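Local coordinates for homospermidine synthase (Legionella pneumophila subsp. pneumophila str. Philadelphia 1, PDB 2PH5), which binds NAD and probably catalyses the NAD-dependent formation of the polyamine homospermidine from putrescine, at residues F16-F21 and I88-G93; K176-T181 and M364-G369; A239-G244 and C263-S268. All coordinates share one frame; numbering follows the deposited sequence.

Contact 1 comes first along the chain and joins strands 16-19 and 86-89 in the parallel sheet of the NAD-binding domain. The other two lie in the range of the saccharopine dehydrogenase C-terminal domain family. There contact 3 is nested within the long loop closed by contact 2: it pairs strands 238-242 and 264-267, whereas contact 2 brings the loop after helix 158-176 to the turn between strands 352-364 and 370-378. Between centres, contact 1 is about 41 Å from contact 2 and about 31 Å from contact 3, and contacts 2 and 3 are about 27 Å apart. Contact 1 thus borders the bound NAD, contact 3 lies in the buried interior, and contact 2 lies at the surface.

Contact 1 of 3, residues F16-F21 and I88-G93; sequences FVILGF and IDVSIG. With NAD (nicotinamide-adenine-dinucleotide), chain C.
The Phe16 ring meets Ile88 obliquely, its CD2 lying 3.9 Å from Ile88 CD1, while Phe12 stacks on this ring and Phe36 meets it edge-to-face. The second flat group, the Asp89 carboxylate, is touched by a methyl group of Leu19, with CD2 3.5 Å from Asp89 OD2. That same oxygen takes two bonds from Ser91: the backbone N approaches nearly along the C-O axis at 3.2 Å from OD2, closing an Asx turn, and Ser91 OG binds OD2 on the syn side at 2.9 Å. The other oxygen, OD1, is hydrogen-bonded to Tyr110 OH, so both ends of this buried carboxylate are held and its rotation is fixed.

Beta-branched Ile18 and Ile88 suit the strand interior, where they pair in parallel register on one face. Beyond them Ile18 CG1 packs 3.7 Å from Val90 CG2, and helices 23-35 and 391-408 cover Ile88 and Val90. The backbones are joined by Ile88 N to Val17 O (2.8 Å), Leu19 N to Ile88 O and Val90 N to Leu19 O. Past the strand ends, Gly20 has a positive phi of 101° and passes close to Val90 O and Ser91 CA, where there is no space for a side chain.

NAD lies across these ends. Phe21 N donates weakly to its O3B at 3.3 Å, and its O3D donates to Ser91 O. Cofactor bound where two central parallel strands run out, with the N atoms of Cys23 and Val24 also bonded to it, is consistent with the GxGxxG turn (Gly20, Gly22, Gly25) of a Rossmann-type fold.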
loop_
_atom_site.group_PDB
_atom_site.type_symbol
_atom_site.label_atom_id
_atom_site.label_comp_id
_atom_site.label_asym_id
_atom_site.label_seq_id
_atom_site.Cartn_x
_atom_site.Cartn_y
_atom_site.Cartn_z
ATOM N N PHE A 16 28.805 16.563 26.934
ATOM C CA PHE A 16 27.550 15.978 26.484
ATOM C C PHE A 16 27.655 14.461 26.508
ATOM O O PHE A 16 28.491 13.889 25.814
ATOM C CB PHE A 16 27.229 16.425 25.057
ATOM C CG PHE A 16 26.639 17.805 24.965
ATOM C CD1 PHE A 16 27.280 18.806 24.241
ATOM C CD2 PHE A 16 25.425 18.096 25.575
ATOM C CE1 PHE A 16 26.715 20.076 24.125
ATOM C CE2 PHE A 16 24.855 19.363 25.463
ATOM C CZ PHE A 16 25.501 20.352 24.737
ATOM N N VAL A 17 26.831 13.810 27.319
ATOM C CA VAL A 17 26.841 12.353 27.361
ATOM C C VAL A 17 25.617 11.878 26.587
ATOM O O VAL A 17 24.484 12.072 27.023
ATOM C CB VAL A 17 26.737 11.778 28.806
ATOM C CG1 VAL A 17 26.632 10.251 28.744
ATOM C CG2 VAL A 17 27.950 12.177 29.637
ATOM N N ILE A 18 25.824 11.273 25.428
ATOM C CA ILE A 18 24.676 10.795 24.688
ATOM C C ILE A 18 24.637 9.272 24.691
ATOM O O ILE A 18 25.581 8.612 24.246
ATOM C CB ILE A 18 24.661 11.364 23.234
ATOM C CG1 ILE A 18 23.927 10.390 22.312
ATOM C CG2 ILE A 18 26.072 11.729 22.783
ATOM C CD1 ILE A 18 23.992 10.758 20.860
ATOM N N LEU A 19 23.564 8.705 25.237
ATOM C CA LEU A 19 23.470 7.256 25.257
ATOM C C LEU A 19 22.544 6.851 24.132
ATOM O O LEU A 19 21.448 7.389 23.983
ATOM C CB LEU A 19 22.958 6.717 26.601
ATOM C CG LEU A 19 21.457 6.736 26.842
ATOM C CD1 LEU A 19 21.109 5.835 28.013
ATOM C CD2 LEU A 19 21.016 8.162 27.086
ATOM N N GLY A 20 23.008 5.893 23.343
ATOM C CA GLY A 20 22.263 5.440 22.192
ATOM C C GLY A 20 22.904 6.118 20.998
ATOM O O GLY A 20 23.353 7.258 21.117
ATOM N N PHE A 21 22.978 5.434 19.861
ATOM C CA PHE A 21 23.569 6.037 18.673
ATOM C C PHE A 21 22.913 5.478 17.417
ATOM O O PHE A 21 23.589 5.009 16.499
ATOM C CB PHE A 21 25.083 5.786 18.635
ATOM C CG PHE A 21 25.859 6.838 17.872
ATOM C CD1 PHE A 21 25.736 8.186 18.201
ATOM C CD2 PHE A 21 26.738 6.476 16.848
ATOM C CE1 PHE A 21 26.482 9.165 17.522
ATOM C CE2 PHE A 21 27.489 7.445 16.164
ATOM C CZ PHE A 21 27.362 8.792 16.501
ATOM N N ILE A 88 22.074 13.445 26.902
ATOM C CA ILE A 88 21.121 13.426 25.798
ATOM C C ILE A 88 20.684 11.970 25.656
ATOM O O ILE A 88 21.479 11.108 25.290
ATOM C CB ILE A 88 21.761 13.933 24.482
ATOM C CG1 ILE A 88 22.276 15.357 24.672
ATOM C CG2 ILE A 88 20.728 13.957 23.363
ATOM C CD1 ILE A 88 23.056 15.876 23.492
ATOM N N ASP A 89 19.421 11.698 25.977
ATOM C CA ASP A 89 18.877 10.342 25.917
ATOM C C ASP A 89 18.201 10.074 24.582
ATOM O O ASP A 89 17.115 10.583 24.310
ATOM C CB ASP A 89 17.873 10.149 27.065
ATOM C CG ASP A 89 17.310 8.725 27.150
ATOM O OD1 ASP A 89 16.538 8.463 28.108
ATOM O OD2 ASP A 89 17.625 7.876 26.279
ATOM N N VAL A 90 18.853 9.279 23.742
ATOM C CA VAL A 90 18.294 8.929 22.442
ATOM C C VAL A 90 18.409 7.410 22.256
ATOM O O VAL A 90 18.722 6.918 21.165
ATOM C CB VAL A 90 19.030 9.669 21.293
ATOM C CG1 VAL A 90 18.793 11.168 21.397
ATOM C CG2 VAL A 90 20.512 9.375 21.342
ATOM N N SER A 91 18.151 6.684 23.345
ATOM C CA SER A 91 18.219 5.222 23.373
ATOM C C SER A 91 16.840 4.593 23.365
ATOM O O SER A 91 15.830 5.275 23.229
ATOM C CB SER A 91 18.938 4.739 24.637
ATOM O OG SER A 91 18.210 5.103 25.803
ATOM N N ILE A 92 16.815 3.274 23.509
ATOM C CA ILE A 92 15.572 2.537 23.582
ATOM C C ILE A 92 15.754 1.464 24.664
ATOM O O ILE A 92 16.884 1.086 24.994
ATOM C CB ILE A 92 15.219 1.907 22.216
ATOM C CG1 ILE A 92 13.704 1.828 22.097
ATOM C CG2 ILE A 92 15.874 0.534 22.046
ATOM C CD1 ILE A 92 13.061 3.193 21.939
ATOM N N GLY A 93 14.654 1.003 25.245
ATOM C CA GLY A 93 14.757 -0.022 26.269
ATOM C C GLY A 93 15.414 0.371 27.588
ATOM O O GLY A 93 15.704 -0.499 28.409
HETATM P PA NAD C . 17.396 3.184 17.206
HETATM O O1A NAD C . 16.830 1.832 17.545
HETATM O O2A NAD C . 17.827 3.431 15.802
HETATM O O5B NAD C . 18.648 3.539 18.175
HETATM C C5B NAD C . 18.550 3.341 19.583
HETATM C C4B NAD C . 19.972 3.139 20.140
HETATM O O4B NAD C . 19.816 2.905 21.523
HETATM C C3B NAD C . 20.721 1.936 19.559
HETATM O O3B NAD C . 21.986 2.347 19.033
HETATM C C2B NAD C . 20.870 0.994 20.720
HETATM O O2B NAD C . 22.036 0.201 20.708
HETATM C C1B NAD C . 20.734 1.913 21.936
HETATM N N9A NAD C . 20.182 1.291 23.146
HETATM C C8A NAD C . 19.251 0.237 23.141
HETATM N N7A NAD C . 19.477 -0.626 24.152
HETATM C C5A NAD C . 20.559 -0.159 24.816
HETATM C C6A NAD C . 21.231 -0.638 25.940
HETATM N N6A NAD C . 20.869 -1.733 26.611
HETATM N N1A NAD C . 22.331 0.088 26.372
HETATM C C2A NAD C . 22.760 1.234 25.733
HETATM N N3A NAD C . 22.109 1.730 24.629
HETATM C C4A NAD C . 21.025 1.016 24.205
HETATM O O3 NAD C . 16.241 4.208 17.553
HETATM P PN NAD C . 16.150 5.810 17.531
HETATM O O1N NAD C . 14.900 6.164 16.819
HETATM O O2N NAD C . 17.461 6.343 17.017
HETATM O O5D NAD C . 15.997 5.922 19.104
HETATM C C5D NAD C . 15.826 7.109 19.838
HETATM C C4D NAD C . 14.338 7.195 20.105
HETATM O O4D NAD C . 13.867 8.441 19.667
HETATM C C3D NAD C . 13.148 6.402 20.604
HETATM O O3D NAD C . 13.042 6.451 22.018
HETATM C C2D NAD C . 11.996 7.091 19.894
HETATM O O2D NAD C . 10.759 6.908 20.522
HETATM C C1D NAD C . 12.463 8.539 19.812
HETATM N N1N NAD C . 12.028 9.315 18.628
HETATM C C2N NAD C . 11.290 10.467 18.786
HETATM C C3N NAD C . 10.922 11.180 17.625
HETATM C C7N NAD C . 10.137 12.444 17.700
HETATM O O7N NAD C . 9.843 13.073 16.516
HETATM N N7N NAD C . 9.747 12.978 18.838
HETATM C C4N NAD C . 11.301 10.724 16.322
HETATM C C5N NAD C . 12.054 9.537 16.207
HETATM C C6N NAD C . 12.421 8.832 17.337
#

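Contact 2 of 3, residues K176-T181 and M364-G369; sequences KDNGLT and MGNQRG. With SO4 (sulfate ion), chain B.
Arg368 reaches across to Asp177 and Asn178, and its path accounts for much of the contact. From a CB directed at the 176-181 loop, CG passes the side-chain amide of Asn178, with Asn178 CG 3.8 Å from Arg368 CG. The chain then bends at chi2 (-75°) and again at chi3 (-53°), and the two bends carry CD, NE and CZ past the carbonyl oxygen of Asp177. Arg368 CD comes to 3.3 Å from Asp177 O, and NE is equally near, but the N-H points poorly for a hydrogen bond. That oxygen sits over one guanidinium face, offset toward the rim, so the contact is probably electrostatic. At the tip NH1 gives a weak bond to sulfate O3 (2.9 Å), which lies in the guanidinium plane at its edge; this ion probably comes from the crystallisation liquor. NH2 stays 5.1 Å from Asp177 OD1, a distance at which a weak long-range attraction is possible.

The Asp177 carboxylate has other partners, binding Tyr441 through OD2 and making a weak salt bridge from that oxygen to Lys176 NZ. Both loops are type I turns, tied by Gly179 N to Lys176 O and by Gly369 N to Asn366 O. Glycine closes each turn with a positive phi, which suits it. Beside Asn178, Asn366 is anchored by its ND2 to Leu198 O.

In the fold, the first loop leaves helix 158-176, and the second is the hairpin turn between strands 352-364 and 370-378. The contact therefore sets the loop after that helix beside a hairpin turn of the mixed sheet, whose strand 436-442 supplies Tyr441.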
loop_
_atom_site.group_PDB
_atom_site.type_symbol
_atom_site.label_atom_id
_atom_site.label_comp_id
_atom_site.label_asym_id
_atom_site.label_seq_id
_atom_site.Cartn_x
_atom_site.Cartn_y
_atom_site.Cartn_z
ATOM N N LYS A 176 -4.878 36.250 14.916
ATOM C CA LYS A 176 -4.607 37.508 14.233
ATOM C C LYS A 176 -5.411 37.566 12.931
ATOM O O LYS A 176 -5.924 38.622 12.569
ATOM C CB LYS A 176 -3.101 37.677 13.954
ATOM C CG LYS A 176 -2.555 36.864 12.784
ATOM C CD LYS A 176 -1.027 36.940 12.672
ATOM C CE LYS A 176 -0.520 36.437 11.305
ATOM N NZ LYS A 176 -0.940 35.051 10.934
ATOM N N ASP A 177 -5.533 36.430 12.242
ATOM C CA ASP A 177 -6.295 36.355 10.990
ATOM C C ASP A 177 -7.790 36.493 11.246
ATOM O O ASP A 177 -8.578 36.562 10.303
ATOM C CB ASP A 177 -6.073 35.018 10.277
ATOM C CG ASP A 177 -4.671 34.855 9.745
ATOM O OD1 ASP A 177 -4.185 35.760 9.030
ATOM O OD2 ASP A 177 -4.061 33.803 10.029
ATOM N N ASN A 178 -8.182 36.487 12.516
ATOM C CA ASN A 178 -9.587 36.630 12.884
ATOM C C ASN A 178 -9.816 38.037 13.412
ATOM O O ASN A 178 -10.902 38.357 13.895
ATOM C CB ASN A 178 -9.984 35.623 13.968
ATOM C CG ASN A 178 -10.552 34.339 13.399
ATOM O OD1 ASN A 178 -9.844 33.558 12.764
ATOM N ND2 ASN A 178 -11.840 34.114 13.629
ATOM N N GLY A 179 -8.786 38.869 13.323
ATOM C CA GLY A 179 -8.899 40.230 13.803
ATOM C C GLY A 179 -8.631 40.348 15.293
ATOM O O GLY A 179 -8.283 41.427 15.773
ATOM N N LEU A 180 -8.789 39.246 16.024
ATOM C CA LEU A 180 -8.561 39.236 17.468
ATOM C C LEU A 180 -7.168 39.707 17.853
ATOM O O LEU A 180 -6.183 39.392 17.193
ATOM C CB LEU A 180 -8.790 37.835 18.043
ATOM C CG LEU A 180 -10.228 37.443 18.388
ATOM C CD1 LEU A 180 -10.758 38.406 19.447
ATOM C CD2 LEU A 180 -11.104 37.477 17.149
ATOM N N THR A 181 -7.098 40.464 18.939
ATOM C CA THR A 181 -5.832 40.991 19.421
ATOM C C THR A 181 -5.736 40.804 20.933
ATOM O O THR A 181 -6.324 41.562 21.705
ATOM C CB THR A 181 -5.690 42.496 19.066
ATOM O OG1 THR A 181 -4.616 43.071 19.821
ATOM C CG2 THR A 181 -6.990 43.241 19.363
HETATM N N MSE A 364 -8.939 22.389 12.765
HETATM C CA MSE A 364 -10.226 22.514 12.075
HETATM C C MSE A 364 -11.334 23.045 12.991
HETATM O O MSE A 364 -11.342 22.765 14.191
HETATM C CB MSE A 364 -10.652 21.153 11.517
HETATM C CG MSE A 364 -9.674 20.537 10.526
HETATM SE SE MSE A 364 -9.673 18.579 10.582
HETATM C CE MSE A 364 -8.258 18.340 11.890
ATOM N N GLY A 365 -12.265 23.808 12.417
ATOM C CA GLY A 365 -13.366 24.359 13.189
ATOM C C GLY A 365 -13.586 25.855 13.026
ATOM O O GLY A 365 -14.727 26.324 13.011
ATOM N N ASN A 366 -12.498 26.608 12.903
ATOM C CA ASN A 366 -12.588 28.054 12.755
ATOM C C ASN A 366 -13.202 28.476 11.423
ATOM O O ASN A 366 -12.979 27.848 10.390
ATOM C CB ASN A 366 -11.208 28.702 12.915
ATOM C CG ASN A 366 -11.276 30.219 12.896
ATOM O OD1 ASN A 366 -11.140 30.844 11.846
ATOM N ND2 ASN A 366 -11.508 30.817 14.062
ATOM N N GLN A 367 -13.970 29.560 11.468
ATOM C CA GLN A 367 -14.657 30.084 10.296
ATOM C C GLN A 367 -13.736 30.408 9.119
ATOM O O GLN A 367 -14.152 30.306 7.967
ATOM C CB GLN A 367 -15.470 31.315 10.698
ATOM C CG GLN A 367 -14.631 32.453 11.254
ATOM C CD GLN A 367 -15.449 33.482 12.026
ATOM O OE1 GLN A 367 -14.943 34.556 12.368
ATOM N NE2 GLN A 367 -16.715 33.156 12.314
ATOM N N ARG A 368 -12.491 30.789 9.402
ATOM C CA ARG A 368 -11.525 31.114 8.350
ATOM C C ARG A 368 -11.256 29.902 7.463
ATOM O O ARG A 368 -10.796 30.042 6.329
ATOM C CB ARG A 368 -10.190 31.564 8.954
ATOM C CG ARG A 368 -10.254 32.735 9.914
ATOM C CD ARG A 368 -10.455 34.042 9.196
ATOM N NE ARG A 368 -9.479 34.260 8.131
ATOM C CZ ARG A 368 -9.458 35.352 7.376
ATOM N NH1 ARG A 368 -10.356 36.306 7.582
ATOM N NH2 ARG A 368 -8.555 35.495 6.416
ATOM N N GLY A 369 -11.523 28.711 7.995
ATOM C CA GLY A 369 -11.291 27.480 7.253
ATOM C C GLY A 369 -10.235 26.626 7.934
ATOM O O GLY A 369 -9.612 27.062 8.908
HETATM S S SO4 B . -11.746 38.691 6.053
HETATM O O1 SO4 B . -12.227 39.890 5.344
HETATM O O2 SO4 B . -12.838 38.119 6.865
HETATM O O3 SO4 B . -10.621 39.071 6.935
HETATM O O4 SO4 B . -11.289 37.693 5.065
#

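Contact 3 of 3, residues A239-G244 and C263-S268; sequences AEIGWG and CAIYLS
Ile265 and Trp243 form the apolar centre. With CG1 of Ile265 anti to the backbone N (chi1 174°), its terminal CD1 lands over one face of the indole, 3.9 Å from the centroid of the six-membered ring and 9° off the ring normal, a CH-pi contact. Trp250 meets the Trp243 ring edge-to-face and also touches Ile265, so two indoles border the isoleucine. Ile241 lies side by side with Ile265 on the same face. Farther along, Ile241 CD1 reaches Leu267 CD2 at 4.2 Å, and the small Ala239 brings its CB to 3.6 Å from Leu267 CB. The beta-branched isoleucines suit extended strands. Ile241 touches Thr316 and His318 of strand 311-322, while Ile265 and Leu267 touch Ala254 of the neighbouring strand 254-255.

The backbone ladder is antiparallel. Ile241 and Ile265 form a hydrogen-bonded pair, Ile241 N donating to Ile265 O at 2.9 Å; the return bond is less certain because Ile241 O is crowded. Outside it, Leu267 N binds Ala239 O at 3.1 Å, and Trp243 N continues the ladder beyond the strand with a straight bond to Cys263 O (2.8 Å).

The opposite face carries Ala264, Glu240 and Tyr266. Ala264 is small where Ile297 of helix 295-302 touches it, and Glu240 meets Thr296 and Ile297 of the same helix. The extended Glu240 chain runs alongside Tyr266, CG 3.6 Å from Tyr266 CE2, with carboxylate and ring planes turned 65° apart. Glu240 OE1 ends 3.5 Å from Tyr266 OH, and His257 meets the tyrosine edge-to-face.

Chemically, then, the two faces differ: one is held by aliphatic and aromatic packing, while the other places a buried glutamate near a phenol, which may moderate the carboxylate's setting.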
loop_
_atom_site.group_PDB
_atom_site.type_symbol
_atom_site.label_atom_id
_atom_site.label_comp_id
_atom_site.label_asym_id
_atom_site.label_seq_id
_atom_site.Cartn_x
_atom_site.Cartn_y
_atom_site.Cartn_z
ATOM N N ALA A 239 -5.748 1.947 17.977
ATOM C CA ALA A 239 -5.939 3.373 17.708
ATOM C C ALA A 239 -6.274 4.169 18.976
ATOM O O ALA A 239 -7.206 3.819 19.708
ATOM C CB ALA A 239 -7.043 3.560 16.666
ATOM N N GLU A 240 -5.503 5.231 19.227
ATOM C CA GLU A 240 -5.694 6.104 20.392
ATOM C C GLU A 240 -6.179 7.476 19.932
ATOM O O GLU A 240 -5.566 8.096 19.061
ATOM C CB GLU A 240 -4.389 6.259 21.176
ATOM C CG GLU A 240 -4.559 6.971 22.514
ATOM C CD GLU A 240 -3.247 7.137 23.258
ATOM O OE1 GLU A 240 -2.649 6.116 23.658
ATOM O OE2 GLU A 240 -2.809 8.289 23.439
ATOM N N ILE A 241 -7.267 7.957 20.531
ATOM C CA ILE A 241 -7.852 9.231 20.124
ATOM C C ILE A 241 -8.344 10.133 21.258
ATOM O O ILE A 241 -9.030 9.678 22.172
ATOM C CB ILE A 241 -9.049 8.972 19.188
ATOM C CG1 ILE A 241 -8.671 7.949 18.116
ATOM C CG2 ILE A 241 -9.500 10.271 18.549
ATOM C CD1 ILE A 241 -9.855 7.407 17.345
ATOM N N GLY A 242 -7.992 11.415 21.187
ATOM C CA GLY A 242 -8.457 12.365 22.185
ATOM C C GLY A 242 -9.887 12.697 21.791
ATOM O O GLY A 242 -10.119 13.263 20.721
ATOM N N TRP A 243 -10.854 12.337 22.631
ATOM C CA TRP A 243 -12.252 12.588 22.297
ATOM C C TRP A 243 -12.701 14.030 22.519
ATOM O O TRP A 243 -12.722 14.511 23.648
ATOM C CB TRP A 243 -13.162 11.650 23.080
ATOM C CG TRP A 243 -14.414 11.291 22.334
ATOM C CD1 TRP A 243 -15.689 11.285 22.824
ATOM C CD2 TRP A 243 -14.506 10.840 20.976
ATOM N NE1 TRP A 243 -16.569 10.858 21.858
ATOM C CE2 TRP A 243 -15.870 10.576 20.715
ATOM C CE3 TRP A 243 -13.568 10.632 19.953
ATOM C CZ2 TRP A 243 -16.321 10.115 19.472
ATOM C CZ3 TRP A 243 -14.017 10.176 18.719
ATOM C CH2 TRP A 243 -15.385 9.921 18.490
ATOM N N GLY A 244 -13.064 14.710 21.436
ATOM C CA GLY A 244 -13.508 16.085 21.546
ATOM C C GLY A 244 -14.952 16.188 21.997
ATOM O O GLY A 244 -15.759 15.305 21.711
ATOM N N CYS A 263 -9.815 11.518 28.823
ATOM C CA CYS A 263 -9.935 12.162 27.515
ATOM C C CYS A 263 -9.753 11.227 26.320
ATOM O O CYS A 263 -10.180 11.554 25.212
ATOM C CB CYS A 263 -8.894 13.267 27.391
ATOM S SG CYS A 263 -7.209 12.613 27.216
ATOM N N ALA A 264 -9.116 10.078 26.536
ATOM C CA ALA A 264 -8.850 9.145 25.443
ATOM C C ALA A 264 -9.892 8.078 25.161
ATOM O O ALA A 264 -10.592 7.587 26.050
ATOM C CB ALA A 264 -7.493 8.477 25.643
ATOM N N ILE A 265 -9.959 7.717 23.892
ATOM C CA ILE A 265 -10.872 6.706 23.419
ATOM C C ILE A 265 -10.002 5.764 22.595
ATOM O O ILE A 265 -8.997 6.177 22.017
ATOM C CB ILE A 265 -11.986 7.352 22.560
ATOM C CG1 ILE A 265 -12.866 6.279 21.934
ATOM C CG2 ILE A 265 -11.377 8.238 21.478
ATOM C CD1 ILE A 265 -13.866 6.845 20.948
ATOM N N TYR A 266 -10.355 4.488 22.572
ATOM C CA TYR A 266 -9.566 3.540 21.810
ATOM C C TYR A 266 -10.429 2.799 20.820
ATOM O O TYR A 266 -11.653 2.815 20.910
ATOM C CB TYR A 266 -8.861 2.555 22.749
ATOM C CG TYR A 266 -7.863 3.229 23.661
ATOM C CD1 TYR A 266 -8.290 3.976 24.760
ATOM C CD2 TYR A 266 -6.496 3.193 23.383
ATOM C CE1 TYR A 266 -7.387 4.678 25.552
ATOM C CE2 TYR A 266 -5.585 3.894 24.170
ATOM C CZ TYR A 266 -6.038 4.635 25.248
ATOM O OH TYR A 266 -5.148 5.356 26.001
ATOM N N LEU A 267 -9.774 2.177 19.853
ATOM C CA LEU A 267 -10.454 1.410 18.824
ATOM C C LEU A 267 -9.859 0.007 18.855
ATOM O O LEU A 267 -8.671 -0.159 19.126
ATOM C CB LEU A 267 -10.233 2.067 17.460
ATOM C CG LEU A 267 -11.366 2.880 16.819
ATOM C CD1 LEU A 267 -12.023 3.807 17.821
ATOM C CD2 LEU A 267 -10.806 3.661 15.642
ATOM N N SER A 268 -10.686 -1.002 18.605
ATOM C CA SER A 268 -10.215 -2.386 18.608
ATOM C C SER A 268 -9.084 -2.585 17.600
ATOM O O SER A 268 -7.964 -2.933 17.967
ATOM C CB SER A 268 -11.360 -3.345 18.268
ATOM O OG SER A 268 -12.489 -3.101 19.090
#